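PDB 3KA7: oxidoreductase from Methanosarcina mazei, which binds flavin-adenine dinucleotide and probably catalyses an oxidation-reduction reaction whose substrate is not established. Local coordinates for residues K2-A8 with H24-E30; L243-G249 with G393-G398. All coordinates share one frame; numbering follows the deposited sequence.

Interaction 1: residues K2-A8 with H24-E30; sequences KTVVIGA and HEVEVFE. With FAD (flavin-adenine dinucleotide), chain B.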
loop_
_atom_site.group_PDB
_atom_site.type_symbol
_atom_site.label_atom_id
_atom_site.label_comp_id
_atom_site.label_asym_id
_atom_site.label_seq_id
_atom_site.Cartn_x
_atom_site.Cartn_y
_atom_site.Cartn_z
ATOM N N LYS A 2 19.735 13.301 -19.061
ATOM C CA LYS A 2 20.144 13.391 -17.680
ATOM C C LYS A 2 18.859 13.478 -16.864
ATOM O O LYS A 2 18.028 14.364 -17.092
ATOM C CB LYS A 2 21.017 14.621 -17.458
ATOM C CG LYS A 2 21.722 14.632 -16.119
ATOM C CD LYS A 2 22.561 15.896 -15.918
ATOM C CE LYS A 2 23.773 15.911 -16.843
ATOM N NZ LYS A 2 24.506 17.220 -16.791
ATOM N N THR A 3 18.676 12.536 -15.950
ATOM C CA THR A 3 17.443 12.478 -15.165
ATOM C C THR A 3 17.762 12.431 -13.670
ATOM O O THR A 3 18.802 11.918 -13.248
ATOM C CB THR A 3 16.578 11.248 -15.531
ATOM O OG1 THR A 3 17.147 10.077 -14.944
ATOM C CG2 THR A 3 16.482 11.050 -17.045
ATOM N N VAL A 4 16.876 13.006 -12.869
ATOM C CA VAL A 4 17.040 12.962 -11.431
ATOM C C VAL A 4 15.732 12.486 -10.817
ATOM O O VAL A 4 14.645 12.810 -11.319
ATOM C CB VAL A 4 17.444 14.335 -10.844
ATOM C CG1 VAL A 4 18.822 14.768 -11.404
ATOM C CG2 VAL A 4 16.391 15.371 -11.145
ATOM N N VAL A 5 15.857 11.706 -9.755
ATOM C CA VAL A 5 14.704 11.201 -9.025
ATOM C C VAL A 5 14.775 11.773 -7.628
ATOM O O VAL A 5 15.817 11.694 -6.964
ATOM C CB VAL A 5 14.731 9.664 -8.949
ATOM C CG1 VAL A 5 13.543 9.151 -8.138
ATOM C CG2 VAL A 5 14.709 9.070 -10.359
ATOM N N ILE A 6 13.672 12.364 -7.175
ATOM C CA ILE A 6 13.622 12.933 -5.830
ATOM C C ILE A 6 12.959 11.917 -4.906
ATOM O O ILE A 6 11.771 11.671 -5.031
ATOM C CB ILE A 6 12.816 14.248 -5.811
ATOM C CG1 ILE A 6 13.365 15.231 -6.863
ATOM C CG2 ILE A 6 12.852 14.864 -4.412
ATOM C CD1 ILE A 6 12.498 16.457 -7.071
ATOM N N GLY A 7 13.736 11.314 -4.005
ATOM C CA GLY A 7 13.217 10.342 -3.041
ATOM C C GLY A 7 13.447 8.916 -3.510
ATOM O O GLY A 7 13.117 8.576 -4.660
ATOM N N ALA A 8 14.005 8.097 -2.625
ATOM C CA ALA A 8 14.275 6.691 -2.909
ATOM C C ALA A 8 13.204 5.778 -2.340
ATOM O O ALA A 8 13.516 4.726 -1.811
ATOM C CB ALA A 8 15.660 6.284 -2.387
ATOM N N HIS A 24 19.496 6.083 -19.752
ATOM C CA HIS A 24 19.595 7.448 -19.230
ATOM C C HIS A 24 20.540 7.576 -18.032
ATOM O O HIS A 24 20.734 6.617 -17.280
ATOM C CB HIS A 24 18.194 7.978 -18.906
ATOM C CG HIS A 24 17.265 7.912 -20.073
ATOM N ND1 HIS A 24 17.497 8.605 -21.245
ATOM C CD2 HIS A 24 16.129 7.203 -20.270
ATOM C CE1 HIS A 24 16.531 8.335 -22.107
ATOM N NE2 HIS A 24 15.693 7.482 -21.541
ATOM N N GLU A 25 21.154 8.750 -17.874
ATOM C CA GLU A 25 21.966 9.002 -16.694
ATOM C C GLU A 25 20.978 9.313 -15.590
ATOM O O GLU A 25 20.156 10.205 -15.752
ATOM C CB GLU A 25 22.870 10.221 -16.879
ATOM C CG GLU A 25 24.002 10.068 -17.890
ATOM C CD GLU A 25 24.988 11.230 -17.820
ATOM O OE1 GLU A 25 24.948 11.999 -16.824
ATOM O OE2 GLU A 25 25.813 11.369 -18.751
ATOM N N VAL A 26 21.056 8.582 -14.488
ATOM C CA VAL A 26 20.117 8.775 -13.380
ATOM C C VAL A 26 20.822 8.959 -12.042
ATOM O O VAL A 26 21.719 8.182 -11.680
ATOM C CB VAL A 26 19.110 7.595 -13.262
ATOM C CG1 VAL A 26 18.388 7.360 -14.572
ATOM C CG2 VAL A 26 19.801 6.326 -12.808
ATOM N N GLU A 27 20.413 9.986 -11.303
ATOM C CA GLU A 27 20.856 10.157 -9.923
ATOM C C GLU A 27 19.627 10.291 -9.038
ATOM O O GLU A 27 18.717 11.057 -9.366
ATOM C CB GLU A 27 21.727 11.397 -9.777
ATOM C CG GLU A 27 22.981 11.337 -10.627
ATOM C CD GLU A 27 23.952 12.432 -10.282
ATOM O OE1 GLU A 27 24.244 12.606 -9.076
ATOM O OE2 GLU A 27 24.423 13.114 -11.215
ATOM N N VAL A 28 19.614 9.535 -7.943
ATOM C CA VAL A 28 18.504 9.555 -6.986
ATOM C C VAL A 28 18.955 10.271 -5.731
ATOM O O VAL A 28 20.021 9.976 -5.223
ATOM C CB VAL A 28 18.104 8.130 -6.583
ATOM C CG1 VAL A 28 16.838 8.155 -5.721
ATOM C CG2 VAL A 28 17.893 7.267 -7.848
ATOM N N PHE A 29 18.140 11.201 -5.227
ATOM C CA PHE A 29 18.468 11.913 -3.998
ATOM C C PHE A 29 17.461 11.578 -2.902
ATOM O O PHE A 29 16.272 11.842 -3.048
ATOM C CB PHE A 29 18.516 13.420 -4.255
ATOM C CG PHE A 29 19.572 13.820 -5.256
ATOM C CD1 PHE A 29 20.802 14.301 -4.834
ATOM C CD2 PHE A 29 19.338 13.685 -6.610
ATOM C CE1 PHE A 29 21.781 14.658 -5.760
ATOM C CE2 PHE A 29 20.316 14.043 -7.546
ATOM C CZ PHE A 29 21.534 14.522 -7.110
ATOM N N GLU A 30 17.950 10.976 -1.827
ATOM C CA GLU A 30 17.106 10.562 -0.705
ATOM C C GLU A 30 17.539 11.279 0.577
ATOM O O GLU A 30 18.734 11.304 0.923
ATOM C CB GLU A 30 17.197 9.044 -0.508
ATOM C CG GLU A 30 16.700 8.557 0.853
ATOM C CD GLU A 30 15.220 8.838 1.048
ATOM O OE1 GLU A 30 14.467 8.644 0.073
ATOM O OE2 GLU A 30 14.822 9.276 2.151
HETATM P PA FAD B . 7.658 6.731 -0.230
HETATM O O1A FAD B . 6.671 7.790 0.185
HETATM O O2A FAD B . 7.702 5.481 0.618
HETATM O O5B FAD B . 9.128 7.373 -0.279
HETATM C C5B FAD B . 9.283 8.774 -0.466
HETATM C C4B FAD B . 10.768 9.029 -0.193
HETATM O O4B FAD B . 11.111 10.379 -0.435
HETATM C C3B FAD B . 11.115 8.724 1.267
HETATM O O3B FAD B . 12.179 7.788 1.336
HETATM C C2B FAD B . 11.523 10.085 1.836
HETATM O O2B FAD B . 12.525 9.993 2.831
HETATM C C1B FAD B . 11.991 10.831 0.591
HETATM N N9A FAD B . 11.870 12.293 0.659
HETATM C C8A FAD B . 10.838 13.067 1.151
HETATM N N7A FAD B . 11.153 14.377 0.935
HETATM C C5A FAD B . 12.364 14.420 0.316
HETATM C C6A FAD B . 13.167 15.467 -0.110
HETATM N N6A FAD B . 12.722 16.718 -0.049
HETATM N N1A FAD B . 14.374 15.184 -0.716
HETATM C C2A FAD B . 14.797 13.882 -0.892
HETATM N N3A FAD B . 14.001 12.841 -0.462
HETATM C C4A FAD B . 12.814 13.124 0.134
HETATM N N1 FAD B . 1.770 -1.623 0.451
HETATM C C2 FAD B . 1.706 -2.909 -0.057
HETATM O O2 FAD B . 1.788 -3.094 -1.279
HETATM N N3 FAD B . 1.522 -3.974 0.812
HETATM C C4 FAD B . 1.401 -3.763 2.175
HETATM O O4 FAD B . 1.239 -4.704 2.953
HETATM C C4X FAD B . 1.459 -2.474 2.685
HETATM N N5 FAD B . 1.319 -2.255 4.048
HETATM C C5X FAD B . 1.394 -0.963 4.540
HETATM C C6 FAD B . 1.272 -0.727 5.909
HETATM C C7 FAD B . 1.367 0.566 6.410
HETATM C C7M FAD B . 1.227 0.791 7.895
HETATM C C8 FAD B . 1.579 1.619 5.530
HETATM C C8M FAD B . 1.679 3.031 6.029
HETATM C C9 FAD B . 1.691 1.390 4.160
HETATM C C9A FAD B . 1.605 0.094 3.662
HETATM N N10 FAD B . 1.717 -0.137 2.297
HETATM C C10 FAD B . 1.652 -1.413 1.809
HETATM C "C1'" FAD B . 1.849 0.988 1.325
HETATM C "C2'" FAD B . 3.324 1.132 0.931
HETATM O "O2'" FAD B . 4.135 1.078 2.102
HETATM C "C3'" FAD B . 3.517 2.459 0.203
HETATM O "O3'" FAD B . 2.492 2.610 -0.772
HETATM C "C4'" FAD B . 4.857 2.630 -0.507
HETATM O "O4'" FAD B . 5.948 2.287 0.323
HETATM C "C5'" FAD B . 4.976 4.107 -0.865
HETATM O "O5'" FAD B . 6.043 4.232 -1.773
HETATM P P FAD B . 6.280 5.600 -2.543
HETATM O O1P FAD B . 6.789 5.295 -3.930
HETATM O O2P FAD B . 5.065 6.505 -2.492
HETATM O O3P FAD B . 7.489 6.345 -1.785
#

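Interaction 2: residues L243-G249 with G393-G398; sequences LVISNLG and GLYVVG. With FAD (flavin-adenine dinucleotide), chain B.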
loop_
_atom_site.group_PDB
_atom_site.type_symbol
_atom_site.label_atom_id
_atom_site.label_comp_id
_atom_site.label_asym_id
_atom_site.label_seq_id
_atom_site.Cartn_x
_atom_site.Cartn_y
_atom_site.Cartn_z
ATOM N N LEU A 243 14.891 15.556 -17.198
ATOM C CA LEU A 243 13.715 14.895 -16.644
ATOM C C LEU A 243 13.842 14.833 -15.126
ATOM O O LEU A 243 14.880 14.434 -14.597
ATOM C CB LEU A 243 13.605 13.479 -17.201
ATOM C CG LEU A 243 12.427 12.608 -16.764
ATOM C CD1 LEU A 243 11.094 13.192 -17.225
ATOM C CD2 LEU A 243 12.615 11.211 -17.314
ATOM N N VAL A 244 12.782 15.243 -14.437
ATOM C CA VAL A 244 12.732 15.153 -12.984
ATOM C C VAL A 244 11.566 14.252 -12.591
ATOM O O VAL A 244 10.416 14.525 -12.937
ATOM C CB VAL A 244 12.569 16.551 -12.316
ATOM C CG1 VAL A 244 12.414 16.397 -10.818
ATOM C CG2 VAL A 244 13.770 17.454 -12.634
ATOM N N ILE A 245 11.871 13.163 -11.899
ATOM C CA ILE A 245 10.835 12.286 -11.373
ATOM C C ILE A 245 10.719 12.518 -9.861
ATOM O O ILE A 245 11.666 12.274 -9.107
ATOM C CB ILE A 245 11.157 10.806 -11.624
ATOM C CG1 ILE A 245 11.373 10.525 -13.124
ATOM C CG2 ILE A 245 10.087 9.897 -10.975
ATOM C CD1 ILE A 245 10.242 10.962 -14.041
ATOM N N SER A 246 9.565 12.996 -9.413
ATOM C CA SER A 246 9.406 13.251 -7.983
ATOM C C SER A 246 8.625 12.128 -7.338
ATOM O O SER A 246 7.498 11.863 -7.739
ATOM C CB SER A 246 8.697 14.578 -7.718
ATOM O OG SER A 246 8.438 14.678 -6.319
ATOM N N ASN A 247 9.217 11.482 -6.337
ATOM C CA ASN A 247 8.565 10.395 -5.607
ATOM C C ASN A 247 7.948 10.897 -4.288
ATOM O O ASN A 247 7.730 10.115 -3.346
ATOM C CB ASN A 247 9.599 9.310 -5.329
ATOM C CG ASN A 247 8.990 7.997 -4.884
ATOM O OD1 ASN A 247 7.807 7.675 -5.122
ATOM N ND2 ASN A 247 9.817 7.202 -4.263
ATOM N N LEU A 248 7.649 12.195 -4.231
ATOM C CA LEU A 248 7.204 12.820 -2.971
ATOM C C LEU A 248 5.688 13.018 -2.864
ATOM O O LEU A 248 5.185 13.426 -1.803
ATOM C CB LEU A 248 7.913 14.176 -2.785
ATOM C CG LEU A 248 9.446 14.158 -2.802
ATOM C CD1 LEU A 248 9.921 15.552 -2.406
ATOM C CD2 LEU A 248 10.049 13.114 -1.846
ATOM N N GLY A 249 4.971 12.724 -3.946
ATOM C CA GLY A 249 3.532 13.030 -4.061
ATOM C C GLY A 249 3.309 14.463 -4.524
ATOM O O GLY A 249 4.187 15.310 -4.375
ATOM N N GLY A 393 8.460 17.669 -18.377
ATOM C CA GLY A 393 9.636 16.984 -17.860
ATOM C C GLY A 393 9.610 16.735 -16.359
ATOM O O GLY A 393 10.579 16.232 -15.802
ATOM N N LEU A 394 8.505 17.097 -15.706
ATOM C CA LEU A 394 8.327 16.804 -14.281
ATOM C C LEU A 394 7.137 15.882 -14.071
ATOM O O LEU A 394 6.003 16.245 -14.405
ATOM C CB LEU A 394 8.122 18.103 -13.489
ATOM C CG LEU A 394 7.773 17.918 -12.005
ATOM C CD1 LEU A 394 8.896 17.215 -11.269
ATOM C CD2 LEU A 394 7.469 19.264 -11.379
ATOM N N TYR A 395 7.405 14.692 -13.531
ATOM C CA TYR A 395 6.366 13.704 -13.222
ATOM C C TYR A 395 6.385 13.298 -11.746
ATOM O O TYR A 395 7.419 13.367 -11.088
ATOM C CB TYR A 395 6.548 12.454 -14.082
ATOM C CG TYR A 395 6.375 12.712 -15.573
ATOM C CD1 TYR A 395 5.129 12.589 -16.175
ATOM C CD2 TYR A 395 7.455 13.087 -16.363
ATOM C CE1 TYR A 395 4.960 12.829 -17.541
ATOM C CE2 TYR A 395 7.297 13.336 -17.727
ATOM C CZ TYR A 395 6.045 13.197 -18.306
ATOM O OH TYR A 395 5.869 13.438 -19.661
ATOM N N VAL A 396 5.234 12.869 -11.248
ATOM C CA VAL A 396 5.111 12.398 -9.865
ATOM C C VAL A 396 4.768 10.917 -9.849
ATOM O O VAL A 396 3.833 10.475 -10.529
ATOM C CB VAL A 396 4.014 13.173 -9.104
ATOM C CG1 VAL A 396 3.799 12.563 -7.696
ATOM C CG2 VAL A 396 4.371 14.642 -9.043
ATOM N N VAL A 397 5.535 10.150 -9.078
ATOM C CA VAL A 397 5.251 8.734 -8.892
ATOM C C VAL A 397 5.154 8.407 -7.406
ATOM O O VAL A 397 5.538 9.215 -6.555
ATOM C CB VAL A 397 6.336 7.856 -9.518
ATOM C CG1 VAL A 397 6.424 8.143 -11.029
ATOM C CG2 VAL A 397 7.691 8.114 -8.848
ATOM N N GLY A 398 4.648 7.218 -7.096
ATOM C CA GLY A 398 4.471 6.837 -5.694
ATOM C C GLY A 398 3.002 6.687 -5.359
ATOM O O GLY A 398 2.149 6.754 -6.250
HETATM P PA FAD B . 7.658 6.731 -0.230
HETATM O O1A FAD B . 6.671 7.790 0.185
HETATM O O2A FAD B . 7.702 5.481 0.618
HETATM O O5B FAD B . 9.128 7.373 -0.279
HETATM C C5B FAD B . 9.283 8.774 -0.466
HETATM C C4B FAD B . 10.768 9.029 -0.193
HETATM O O4B FAD B . 11.111 10.379 -0.435
HETATM C C3B FAD B . 11.115 8.724 1.267
HETATM O O3B FAD B . 12.179 7.788 1.336
HETATM C C2B FAD B . 11.523 10.085 1.836
HETATM O O2B FAD B . 12.525 9.993 2.831
HETATM C C1B FAD B . 11.991 10.831 0.591
HETATM N N9A FAD B . 11.870 12.293 0.659
HETATM C C8A FAD B . 10.838 13.067 1.151
HETATM N N7A FAD B . 11.153 14.377 0.935
HETATM C C5A FAD B . 12.364 14.420 0.316
HETATM C C6A FAD B . 13.167 15.467 -0.110
HETATM N N6A FAD B . 12.722 16.718 -0.049
HETATM N N1A FAD B . 14.374 15.184 -0.716
HETATM C C2A FAD B . 14.797 13.882 -0.892
HETATM N N3A FAD B . 14.001 12.841 -0.462
HETATM C C4A FAD B . 12.814 13.124 0.134
HETATM N N1 FAD B . 1.770 -1.623 0.451
HETATM C C2 FAD B . 1.706 -2.909 -0.057
HETATM O O2 FAD B . 1.788 -3.094 -1.279
HETATM N N3 FAD B . 1.522 -3.974 0.812
HETATM C C4 FAD B . 1.401 -3.763 2.175
HETATM O O4 FAD B . 1.239 -4.704 2.953
HETATM C C4X FAD B . 1.459 -2.474 2.685
HETATM N N5 FAD B . 1.319 -2.255 4.048
HETATM C C5X FAD B . 1.394 -0.963 4.540
HETATM C C6 FAD B . 1.272 -0.727 5.909
HETATM C C7 FAD B . 1.367 0.566 6.410
HETATM C C7M FAD B . 1.227 0.791 7.895
HETATM C C8 FAD B . 1.579 1.619 5.530
HETATM C C8M FAD B . 1.679 3.031 6.029
HETATM C C9 FAD B . 1.691 1.390 4.160
HETATM C C9A FAD B . 1.605 0.094 3.662
HETATM N N10 FAD B . 1.717 -0.137 2.297
HETATM C C10 FAD B . 1.652 -1.413 1.809
HETATM C "C1'" FAD B . 1.849 0.988 1.325
HETATM C "C2'" FAD B . 3.324 1.132 0.931
HETATM O "O2'" FAD B . 4.135 1.078 2.102
HETATM C "C3'" FAD B . 3.517 2.459 0.203
HETATM O "O3'" FAD B . 2.492 2.610 -0.772
HETATM C "C4'" FAD B . 4.857 2.630 -0.507
HETATM O "O4'" FAD B . 5.948 2.287 0.323
HETATM C "C5'" FAD B . 4.976 4.107 -0.865
HETATM O "O5'" FAD B . 6.043 4.232 -1.773
HETATM P P FAD B . 6.280 5.600 -2.543
HETATM O O1P FAD B . 6.789 5.295 -3.930
HETATM O O2P FAD B . 5.065 6.505 -2.492
HETATM O O3P FAD B . 7.489 6.345 -1.785
#

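Interaction 1: residues K2-A8 with H24-E30
Glu30 reaches across to the turn just beyond strand 2-6, where its OE1 takes the amide of Ala8 (N to OE1 2.8 Å) nearly in line with the C-O bond. The chain can do so because CG stands opposite the backbone N (chi1 163°) and then bends at chi2 (64°), which carries the carboxylate over to residues 7-8. The same group grips the adenosine ribose of FAD with both oxygens: O3B donates to Glu30 OE1 at 2.8 Å and O2B to OE2 at 2.5 Å. OE2 is also met by the amide of Leu32, so bonds on both oxygens fix the rotation of the carboxylate.

Upstream, five backbone bonds run in parallel register from Thr3 N to Gly7 N, consistent with strand axes 20° apart. Thr3 OG1, set between its own N and carbonyl carbon, turns to Glu25 O (3.1 Å) and joins Thr3 N on that acceptor. Its flank lies alongside Val26 CG1, the two side chains pointing the same way, toward Leu19 of helix 10-21. Val5 CB packs on Val28 CG2 (4.1 Å) on this face. On the other face Val4 CG1 meets the Phe29 ring at its edge (to CE2, 4.2 Å). At Gly7 the bare CA lies 3.4 Å from FAD O4B, and positive phi suits glycine. Parallel strands joined through helix 10-21, a glycine turn and an acidic residue on the ribose hydroxyls together mark the dinucleotide-binding beta-alpha-beta unit of a Rossmann-type FAD fold.

Interaction 2: residues L243-G249 with G393-G398
Val397 and Ile245 meet through their branched methyls, CG2 to CG2 at 3.7 Å, the two side chains crossing at a slant. Of the residues here Val397 has the most surface buried by the contact. Its CG2 sits between the backbone N and the carbonyl carbon (chi1 -60°, counted to CG1), which turns that methyl to Ile245, while its amide donates to Ser246 O at 2.9 Å, with the donor tilted 25° from the carbonyl plane.

Tyr395 comes next. Leu243 CD1 approaches the edge of its ring close to the ring plane, 3.7 Å from CD2, and the two side chains cross at about a right angle. Ile245 CD1 adds a contact to Tyr395 CB at 4.0 Å, so strand 243-246 meets the tyrosine at two points, Ile245 at CB and Leu243 at the ring edge. Its backbone is held at both ends: Tyr395 N donates to Val244 O, and Tyr395 O receives Ser246 N at 2.7 Å in a nearly straight bond (174°).

Ser246 turns its side chain to the other face of the pair, where Val244 CG1 also packs on Leu394 CD1 (3.6 Å). Ser246 OG is bonded to Thr253 of helix 250-256, and the amide of Leu248 makes a weak bond to it. Beyond the strands, Gly398 CA comes within 3.3 Å of FAD O2P. Strand 243-246 lies between strands 2-6 and 394-396, the latter at an edge of the parallel sheet; helix 10-21 covers the Ile245 and Val397 face, and helix 250-256 packs on Val396 of the other.

From the N terminus, interaction 1 closes first, joining 2-8 to 24-30 around helix 10-21, a loop of 15 residues. Interaction 2 opens only after that and spans 143 residues between 243-249 and 393-398, so the two loops follow in series and neither nests nor crosses. They are tied side by side in space, their centres about 10 Å apart, because strands 2-6 and 243-246 are neighbours in one parallel sheet: Ile6 N lies 2.8 Å from Ile245 O, a probable hydrogen bond. Strand order 25-29, 2-6, 243-246, 394-396 thus brings sequence-distant parts together, and the C-terminal ends of these strands converge on FAD.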